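Local coordinates for protein TP_0956 (Treponema pallidum subsp. pallidum, PDB 3U64) that probably serves as the trimeric, tetratricopeptide-repeat lipoprotein component of a TRAP transporter, with its packed helices likely mediating protein-protein interactions, at residues V44-P49 with Y79-F83; T206-A210 with T244-L249; L263-L267 with A288-K292. All coordinates share one frame; numbering follows the deposited sequence.

Contact 1: V44-P49 with Y79-F83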
loop_
_atom_site.group_PDB
_atom_site.type_symbol
_atom_site.label_atom_id
_atom_site.label_comp_id
_atom_site.label_asym_id
_atom_site.label_seq_id
_atom_site.Cartn_x
_atom_site.Cartn_y
_atom_site.Cartn_z
ATOM N N VAL A 44 -2.558 1.421 -8.790
ATOM C CA VAL A 44 -3.512 0.326 -8.689
ATOM C C VAL A 44 -2.984 -0.754 -7.728
ATOM O O VAL A 44 -3.663 -1.114 -6.773
ATOM C CB VAL A 44 -3.855 -0.241 -10.057
ATOM C CG1 VAL A 44 -4.908 -1.299 -9.927
ATOM C CG2 VAL A 44 -4.375 0.885 -10.957
ATOM N N ALA A 45 -1.754 -1.220 -7.959
ATOM C CA ALA A 45 -1.151 -2.258 -7.148
ATOM C C ALA A 45 -1.180 -1.899 -5.672
ATOM O O ALA A 45 -1.408 -2.758 -4.825
ATOM C CB ALA A 45 0.300 -2.537 -7.612
ATOM N N GLN A 46 -0.930 -0.636 -5.353
ATOM C CA GLN A 46 -0.846 -0.229 -3.947
ATOM C C GLN A 46 -2.203 0.004 -3.295
ATOM O O GLN A 46 -2.324 -0.070 -2.074
ATOM C CB GLN A 46 0.023 1.017 -3.792
ATOM C CG GLN A 46 1.459 0.771 -4.224
ATOM C CD GLN A 46 2.362 1.938 -3.922
ATOM O OE1 GLN A 46 2.296 2.524 -2.839
ATOM N NE2 GLN A 46 3.216 2.288 -4.877
ATOM N N SER A 47 -3.222 0.281 -4.100
ATOM C CA SER A 47 -4.547 0.535 -3.540
ATOM C C SER A 47 -5.449 -0.688 -3.542
ATOM O O SER A 47 -6.354 -0.781 -2.728
ATOM C CB SER A 47 -5.227 1.738 -4.220
ATOM O OG SER A 47 -5.209 1.618 -5.625
ATOM N N LEU A 48 -5.191 -1.655 -4.418
ATOM C CA LEU A 48 -6.093 -2.803 -4.519
ATOM C C LEU A 48 -6.195 -3.689 -3.234
ATOM O O LEU A 48 -7.281 -4.156 -2.889
ATOM C CB LEU A 48 -5.789 -3.642 -5.766
ATOM C CG LEU A 48 -6.486 -3.179 -7.048
ATOM C CD1 LEU A 48 -6.245 -4.161 -8.190
ATOM C CD2 LEU A 48 -7.986 -3.002 -6.801
ATOM N N PRO A 49 -5.079 -3.895 -2.513
ATOM C CA PRO A 49 -5.182 -4.761 -1.326
ATOM C C PRO A 49 -6.298 -4.409 -0.314
ATOM O O PRO A 49 -7.063 -5.314 0.040
ATOM C CB PRO A 49 -3.790 -4.663 -0.694
ATOM C CG PRO A 49 -2.876 -4.398 -1.881
ATOM C CD PRO A 49 -3.686 -3.464 -2.758
ATOM N N TYR A 79 -6.309 -9.638 -9.363
ATOM C CA TYR A 79 -5.140 -9.263 -8.600
ATOM C C TYR A 79 -4.064 -10.348 -8.691
ATOM O O TYR A 79 -2.898 -10.053 -8.948
ATOM C CB TYR A 79 -5.495 -9.027 -7.142
ATOM C CG TYR A 79 -4.325 -8.561 -6.339
ATOM C CD1 TYR A 79 -3.945 -7.227 -6.356
ATOM C CD2 TYR A 79 -3.586 -9.454 -5.562
ATOM C CE1 TYR A 79 -2.867 -6.779 -5.624
ATOM C CE2 TYR A 79 -2.507 -9.021 -4.817
ATOM C CZ TYR A 79 -2.148 -7.676 -4.854
ATOM O OH TYR A 79 -1.066 -7.228 -4.127
ATOM N N ALA A 80 -4.444 -11.602 -8.473
ATOM C CA ALA A 80 -3.435 -12.661 -8.478
ATOM C C ALA A 80 -2.659 -12.647 -9.789
ATOM O O ALA A 80 -1.444 -12.811 -9.806
ATOM C CB ALA A 80 -4.069 -14.014 -8.257
ATOM N N ASN A 81 -3.363 -12.449 -10.893
ATOM C CA ASN A 81 -2.699 -12.457 -12.181
ATOM C C ASN A 81 -1.835 -11.223 -12.401
ATOM O O ASN A 81 -0.631 -11.317 -12.623
ATOM C CB ASN A 81 -3.710 -12.552 -13.315
ATOM C CG ASN A 81 -3.058 -12.358 -14.673
ATOM O OD1 ASN A 81 -1.868 -12.603 -14.836
ATOM N ND2 ASN A 81 -3.830 -11.907 -15.644
ATOM N N ALA A 82 -2.472 -10.064 -12.351
ATOM C CA ALA A 82 -1.802 -8.819 -12.695
ATOM C C ALA A 82 -0.710 -8.416 -11.704
ATOM O O ALA A 82 0.305 -7.870 -12.107
ATOM C CB ALA A 82 -2.824 -7.694 -12.857
ATOM N N PHE A 83 -0.898 -8.687 -10.413
ATOM C CA PHE A 83 0.027 -8.130 -9.429
ATOM C C PHE A 83 0.814 -9.138 -8.603
ATOM O O PHE A 83 1.628 -8.760 -7.764
ATOM C CB PHE A 83 -0.681 -7.077 -8.565
ATOM C CG PHE A 83 -1.239 -5.946 -9.379
ATOM C CD1 PHE A 83 -0.385 -5.029 -9.980
ATOM C CD2 PHE A 83 -2.608 -5.825 -9.591
ATOM C CE1 PHE A 83 -0.884 -3.994 -10.765
ATOM C CE2 PHE A 83 -3.125 -4.791 -10.381
ATOM C CZ PHE A 83 -2.265 -3.879 -10.965
HETATM O O HOH W 1 0.016 -4.879 -4.543
#
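Phe83 reaches across from 79-83 and lays one face of its ring against Ala45, and this is where the packing is tight. The Ala45 methyl CB comes to 3.5 Å from Phe83 CD1, with Ala45 CA over the same face, while Ala82 CB of the ring's own helix lies over the opposite one. Farther round, Val44 CG1 sits 3.8 Å from Phe83 CZ and Leu48 CD1 lies 3.9 Å from Phe83 CE2, both side chains crossing the phenylalanine at about a right angle. The Tyr79 end is looser. Leu48 CB stays 4.1 Å from Tyr79 CD1, Pro49 CG is 4.0 Å from Tyr79 OH, and a water fills the joint. It donates to Ala45 O at 2.6 Å and accepts from Tyr79 OH at the same distance, lying in the plane of the phenol ring at its edge. Pro49 has no N-H to give to Ala45 O, and the helix kinks here; the water supplies that carbonyl with a donor instead. With CG anti to the backbone N (chi1 -177°), Tyr79 sends its hydroxyl toward this water. Leu43 of a second subunit packs on Tyr79, placing the contact at the trimer interface. Around this antiparallel pair, Phe35 of helix 33-36 touches Val44 and Leu48, Leu279 of helix 278-293 also meets Val44, and Leu109 of helix 96-124 packs on Tyr79.

Contact 2: T206-A210 with T244-L249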
loop_
_atom_site.group_PDB
_atom_site.type_symbol
_atom_site.label_atom_id
_atom_site.label_comp_id
_atom_site.label_asym_id
_atom_site.label_seq_id
_atom_site.Cartn_x
_atom_site.Cartn_y
_atom_site.Cartn_z
ATOM N N THR A 206 -8.957 -21.719 -24.860
ATOM C CA THR A 206 -7.866 -21.865 -25.828
ATOM C C THR A 206 -6.581 -22.131 -25.061
ATOM O O THR A 206 -5.860 -23.083 -25.337
ATOM C CB THR A 206 -7.683 -20.608 -26.688
ATOM O OG1 THR A 206 -8.905 -20.336 -27.387
ATOM C CG2 THR A 206 -6.545 -20.816 -27.721
ATOM N N LYS A 207 -6.328 -21.297 -24.061
ATOM C CA LYS A 207 -5.133 -21.428 -23.251
ATOM C C LYS A 207 -5.094 -22.760 -22.519
ATOM O O LYS A 207 -4.062 -23.416 -22.498
ATOM C CB LYS A 207 -4.994 -20.248 -22.297
ATOM C CG LYS A 207 -4.781 -18.945 -23.042
ATOM C CD LYS A 207 -4.322 -17.786 -22.141
ATOM C CE LYS A 207 -5.479 -17.187 -21.381
ATOM N NZ LYS A 207 -5.027 -16.020 -20.560
ATOM N N PHE A 208 -6.219 -23.190 -21.955
ATOM C CA PHE A 208 -6.215 -24.469 -21.269
ATOM C C PHE A 208 -5.881 -25.609 -22.225
ATOM O O PHE A 208 -4.972 -26.402 -21.958
ATOM C CB PHE A 208 -7.549 -24.771 -20.560
ATOM C CG PHE A 208 -7.650 -26.209 -20.061
ATOM C CD1 PHE A 208 -7.115 -26.582 -18.817
ATOM C CD2 PHE A 208 -8.237 -27.189 -20.854
ATOM C CE1 PHE A 208 -7.182 -27.917 -18.363
ATOM C CE2 PHE A 208 -8.319 -28.522 -20.410
ATOM C CZ PHE A 208 -7.788 -28.884 -19.164
ATOM N N TYR A 209 -6.617 -25.703 -23.332
ATOM C CA TYR A 209 -6.457 -26.840 -24.254
ATOM C C TYR A 209 -5.060 -26.902 -24.808
ATOM O O TYR A 209 -4.513 -27.978 -24.960
ATOM C CB TYR A 209 -7.452 -26.773 -25.408
ATOM C CG TYR A 209 -8.854 -27.041 -24.963
ATOM C CD1 TYR A 209 -9.127 -28.059 -24.057
ATOM C CD2 TYR A 209 -9.905 -26.261 -25.420
ATOM C CE1 TYR A 209 -10.416 -28.303 -23.626
ATOM C CE2 TYR A 209 -11.193 -26.492 -24.998
ATOM C CZ TYR A 209 -11.444 -27.507 -24.100
ATOM O OH TYR A 209 -12.736 -27.721 -23.685
ATOM N N ALA A 210 -4.479 -25.742 -25.113
ATOM C CA ALA A 210 -3.175 -25.721 -25.763
ATOM C C ALA A 210 -2.077 -26.141 -24.796
ATOM O O ALA A 210 -1.063 -26.703 -25.192
ATOM C CB ALA A 210 -2.877 -24.327 -26.337
ATOM N N THR A 244 -2.778 -14.477 -26.985
ATOM C CA THR A 244 -3.165 -15.877 -26.902
ATOM C C THR A 244 -2.756 -16.651 -28.164
ATOM O O THR A 244 -2.192 -17.747 -28.075
ATOM C CB THR A 244 -4.664 -16.014 -26.627
ATOM O OG1 THR A 244 -4.948 -15.512 -25.307
ATOM C CG2 THR A 244 -5.106 -17.486 -26.756
ATOM N N TYR A 245 -3.010 -16.071 -29.335
ATOM C CA TYR A 245 -2.598 -16.700 -30.588
ATOM C C TYR A 245 -1.093 -16.971 -30.608
ATOM O O TYR A 245 -0.652 -18.079 -30.925
ATOM C CB TYR A 245 -2.988 -15.835 -31.784
ATOM C CG TYR A 245 -2.739 -16.511 -33.111
ATOM C CD1 TYR A 245 -3.554 -17.553 -33.540
ATOM C CD2 TYR A 245 -1.685 -16.116 -33.935
ATOM C CE1 TYR A 245 -3.331 -18.190 -34.755
ATOM C CE2 TYR A 245 -1.450 -16.746 -35.155
ATOM C CZ TYR A 245 -2.282 -17.784 -35.559
ATOM O OH TYR A 245 -2.075 -18.424 -36.760
ATOM N N ALA A 246 -0.311 -15.965 -30.233
ATOM C CA ALA A 246 1.152 -16.076 -30.258
ATOM C C ALA A 246 1.677 -17.090 -29.242
ATOM O O ALA A 246 2.498 -17.945 -29.557
ATOM C CB ALA A 246 1.793 -14.705 -30.012
ATOM N N ASP A 247 1.172 -16.982 -28.024
ATOM C CA ASP A 247 1.699 -17.698 -26.877
ATOM C C ASP A 247 1.203 -19.143 -26.775
ATOM O O ASP A 247 1.990 -20.072 -26.583
ATOM C CB ASP A 247 1.321 -16.921 -25.619
ATOM C CG ASP A 247 2.029 -17.419 -24.385
ATOM O OD1 ASP A 247 3.127 -17.990 -24.523
ATOM O OD2 ASP A 247 1.494 -17.219 -23.272
ATOM N N ALA A 248 -0.105 -19.330 -26.900
ATOM C CA ALA A 248 -0.703 -20.658 -26.762
ATOM C C ALA A 248 -0.574 -21.512 -28.025
ATOM O O ALA A 248 -0.413 -22.730 -27.942
ATOM C CB ALA A 248 -2.168 -20.539 -26.348
ATOM N N LEU A 249 -0.642 -20.869 -29.189
ATOM C CA LEU A 249 -0.704 -21.589 -30.456
ATOM C C LEU A 249 0.584 -21.522 -31.274
ATOM O O LEU A 249 1.021 -22.530 -31.820
ATOM C CB LEU A 249 -1.865 -21.086 -31.309
ATOM C CG LEU A 249 -3.284 -21.159 -30.733
ATOM C CD1 LEU A 249 -4.302 -20.794 -31.795
ATOM C CD2 LEU A 249 -3.587 -22.543 -30.178
#
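The flat group where Ala210 meets Ala248 is a peptide carbonyl rather than a ring: Ala210 CB sits 3.3 Å from Ala248 O, and the two methyl carbons, Ala210 CB and Ala248 CB, lie 3.9 Å apart. The aromatic rings serve other neighbours. Phe208 has Tyr209 CE1 in plane at its edge, and Tyr245 turns away to meet the ring of Phe227, the two planes about 40° apart. With alanine methyls between the backbones at Ala210 and Ala248, the helices come close, Lys207 CA to Ala248 CA 5.7 Å. One turn back, the threonines meet methyl to methyl, Thr206 CG2 at 3.8 Å from Thr244 CG2. In both the hydroxyl lies beside the backbone N and the methyl anti to it: Thr206 OG1 bonds to Trp202 O, while Thr244 OG1 is held by Asn203 ND2 and Asp240 O. The stem of Lys207 passes the second threonine at about a right angle, its CD 3.9 Å from Thr244 OG1, before bending at chi3. Leu249 CD2 packs against both Thr206 CG2 (4.2 Å) and Ala210 CB. The two segments run nearly parallel, at 19°, as in the superhelical layering of tetratricopeptide repeats. Helix 220-233 joins them from one side, with Ala226 on Thr206 and Met220 on Leu249; helix 176-192 backs Phe208, and helix 256-268 backs Ala246.

Contact 3: L263-L267 with A288-K292. With SO4 (sulfate ion), chain B.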
loop_
_atom_site.group_PDB
_atom_site.type_symbol
_atom_site.label_atom_id
_atom_site.label_comp_id
_atom_site.label_asym_id
_atom_site.label_seq_id
_atom_site.Cartn_x
_atom_site.Cartn_y
_atom_site.Cartn_z
ATOM N N LEU A 263 1.923 -10.417 -32.131
ATOM C CA LEU A 263 2.363 -9.484 -31.089
ATOM C C LEU A 263 2.499 -8.059 -31.616
ATOM O O LEU A 263 2.291 -7.089 -30.880
ATOM C CB LEU A 263 3.676 -9.941 -30.459
ATOM C CG LEU A 263 3.618 -11.309 -29.774
ATOM C CD1 LEU A 263 4.988 -11.707 -29.211
ATOM C CD2 LEU A 263 2.559 -11.312 -28.682
ATOM N N ASP A 264 2.848 -7.925 -32.889
ATOM C CA ASP A 264 2.871 -6.596 -33.494
ATOM C C ASP A 264 1.456 -6.028 -33.530
ATOM O O ASP A 264 1.245 -4.838 -33.309
ATOM C CB ASP A 264 3.463 -6.635 -34.899
ATOM C CG ASP A 264 4.983 -6.677 -34.890
ATOM O OD1 ASP A 264 5.584 -6.392 -33.834
ATOM O OD2 ASP A 264 5.573 -6.992 -35.945
ATOM N N ARG A 265 0.485 -6.888 -33.802
ATOM C CA ARG A 265 -0.906 -6.469 -33.735
ATOM C C ARG A 265 -1.329 -6.086 -32.307
ATOM O O ARG A 265 -1.970 -5.061 -32.123
ATOM C CB ARG A 265 -1.821 -7.522 -34.354
ATOM C CG ARG A 265 -1.689 -7.561 -35.868
ATOM C CD ARG A 265 -2.734 -8.436 -36.514
ATOM N NE ARG A 265 -2.417 -9.850 -36.360
ATOM C CZ ARG A 265 -2.134 -10.674 -37.366
ATOM N NH1 ARG A 265 -2.139 -10.229 -38.620
ATOM N NH2 ARG A 265 -1.854 -11.948 -37.112
ATOM N N ALA A 266 -0.941 -6.880 -31.307
ATOM C CA ALA A 266 -1.219 -6.529 -29.903
ATOM C C ALA A 266 -0.643 -5.165 -29.553
ATOM O O ALA A 266 -1.279 -4.384 -28.863
ATOM C CB ALA A 266 -0.666 -7.589 -28.942
ATOM N N LEU A 267 0.564 -4.887 -30.032
ATOM C CA LEU A 267 1.254 -3.632 -29.717
ATOM C C LEU A 267 0.821 -2.422 -30.562
ATOM O O LEU A 267 1.184 -1.294 -30.253
ATOM C CB LEU A 267 2.776 -3.823 -29.823
ATOM C CG LEU A 267 3.335 -4.824 -28.798
ATOM C CD1 LEU A 267 4.830 -5.044 -28.964
ATOM C CD2 LEU A 267 3.017 -4.358 -27.390
ATOM N N ALA A 288 3.112 -8.599 -24.012
ATOM C CA ALA A 288 3.512 -8.781 -25.406
ATOM C C ALA A 288 4.928 -8.249 -25.666
ATOM O O ALA A 288 5.711 -8.872 -26.366
ATOM C CB ALA A 288 2.499 -8.098 -26.349
ATOM N N ARG A 289 5.253 -7.102 -25.092
ATOM C CA ARG A 289 6.619 -6.587 -25.166
ATOM C C ARG A 289 7.634 -7.585 -24.590
ATOM O O ARG A 289 8.702 -7.805 -25.168
ATOM C CB ARG A 289 6.721 -5.265 -24.414
ATOM C CG ARG A 289 7.105 -4.086 -25.274
ATOM C CD ARG A 289 6.764 -2.773 -24.581
ATOM N NE ARG A 289 5.561 -2.172 -25.160
ATOM C CZ ARG A 289 4.527 -1.699 -24.462
ATOM N NH1 ARG A 289 4.526 -1.741 -23.134
ATOM N NH2 ARG A 289 3.489 -1.175 -25.098
ATOM N N TRP A 290 7.302 -8.189 -23.452
ATOM C CA TRP A 290 8.190 -9.179 -22.842
ATOM C C TRP A 290 8.358 -10.421 -23.729
ATOM O O TRP A 290 9.463 -10.909 -23.925
ATOM C CB TRP A 290 7.644 -9.582 -21.484
ATOM C CG TRP A 290 8.465 -10.581 -20.760
ATOM C CD1 TRP A 290 9.538 -10.330 -19.956
ATOM C CD2 TRP A 290 8.264 -11.999 -20.730
ATOM N NE1 TRP A 290 10.026 -11.505 -19.438
ATOM C CE2 TRP A 290 9.264 -12.546 -19.901
ATOM C CE3 TRP A 290 7.339 -12.860 -21.331
ATOM C CZ2 TRP A 290 9.368 -13.921 -19.657
ATOM C CZ3 TRP A 290 7.447 -14.229 -21.094
ATOM C CH2 TRP A 290 8.452 -14.744 -20.261
ATOM N N LEU A 291 7.250 -10.927 -24.255
ATOM C CA LEU A 291 7.290 -12.059 -25.169
ATOM C C LEU A 291 8.216 -11.779 -26.348
ATOM O O LEU A 291 9.076 -12.601 -26.668
ATOM C CB LEU A 291 5.886 -12.416 -25.656
ATOM C CG LEU A 291 4.985 -13.136 -24.649
ATOM C CD1 LEU A 291 3.547 -13.184 -25.143
ATOM C CD2 LEU A 291 5.511 -14.546 -24.366
ATOM N N LYS A 292 8.051 -10.618 -26.984
ATOM C CA LYS A 292 8.930 -10.245 -28.093
ATOM C C LYS A 292 10.405 -10.232 -27.670
ATOM O O LYS A 292 11.256 -10.786 -28.367
ATOM C CB LYS A 292 8.535 -8.905 -28.722
ATOM C CG LYS A 292 7.274 -8.967 -29.559
ATOM C CD LYS A 292 7.090 -7.722 -30.376
ATOM C CE LYS A 292 7.876 -7.793 -31.676
ATOM N NZ LYS A 292 7.260 -8.719 -32.682
HETATM S S SO4 B . 7.598 -2.001 -20.642
HETATM O O1 SO4 B . 6.808 -1.789 -21.850
HETATM O O2 SO4 B . 7.224 -0.999 -19.645
HETATM O O3 SO4 B . 7.323 -3.341 -20.135
HETATM O O4 SO4 B . 9.022 -1.885 -20.949
#
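Leu263 and Leu267, one turn apart, supply the apolar layer by closing on Ala288 from helix 278-293. The methyl Ala288 CB lies 4.0 Å from Leu263 CD2 and 3.9 Å from Leu267 CD2, fitting between the two leucine branches, and Ala266 CB borders the same spot. The other branch of Leu263 goes elsewhere: CD1 lies 3.7 Å from Leu291 CB and 3.6 Å from Lys292 CG. The aliphatic part of Lys292 therefore belongs to this layer as well. It slides past Leu263 and Leu267 in the opposite direction to theirs, with Lys292 CD 3.8 Å from Leu267 CD1.

The charged interaction lies at the end of that chain. Two successive bends, at chi3 and chi4, turn the ammonium over Asp264, and Lys292 NZ donates to Asp264 OD1 at 3.1 Å in a salt bridge. The approach is from above the carboxylate, 54° out of its plane. Asp260, one turn earlier on helix 256-268, forms a second salt bridge to the same nitrogen.

A third kind of contact involves Arg289, whose guanidinium lies obliquely against Leu267 CD2. Its NH1 donates to O1 of a sulfate ion at 2.6 Å, though the modelled geometry is doubtful because O1 also lies too close to Arg289 CD. The ion probably came from the crystallisation liquor, so it need not mark a natural site.

The segments run antiparallel, their axes crossing at -147°, in a helical hairpin as in tetratricopeptide-repeat folds. Ile243 of helix 240-250 touches Ala288, and Phe298 of helix 295-298 touches Leu291, adding further apolar cover. Leu263, Leu291 and the alanines are buried, Leu267 and the lysine stem border them, and the charges lie toward solvent. Two carboxylates around one ammonium would be expected to keep that lysine protonated.

In the fold
From the N terminus, contact 1 comes first, bringing together the successive helices 41-61 and 66-89, with 29 mostly helical residues between its segments. Contact 2 follows much later, joining helix 196-211 to helix 240-250 across the intervening helix 220-233, and contact 3 closes the hairpin of helices 256-268 and 278-293. The three are in series; none nests within or crosses another. Contacts 2 and 3 abut directly, Ala246 CB lying 3.7 Å from Leu263 CD2. Contact 1 stands apart, about 25 Å from contact 2, centre to centre, but helix 278-293 reaches it through Leu279 and Leu283, tying the C-terminal helices to the N-terminal pair.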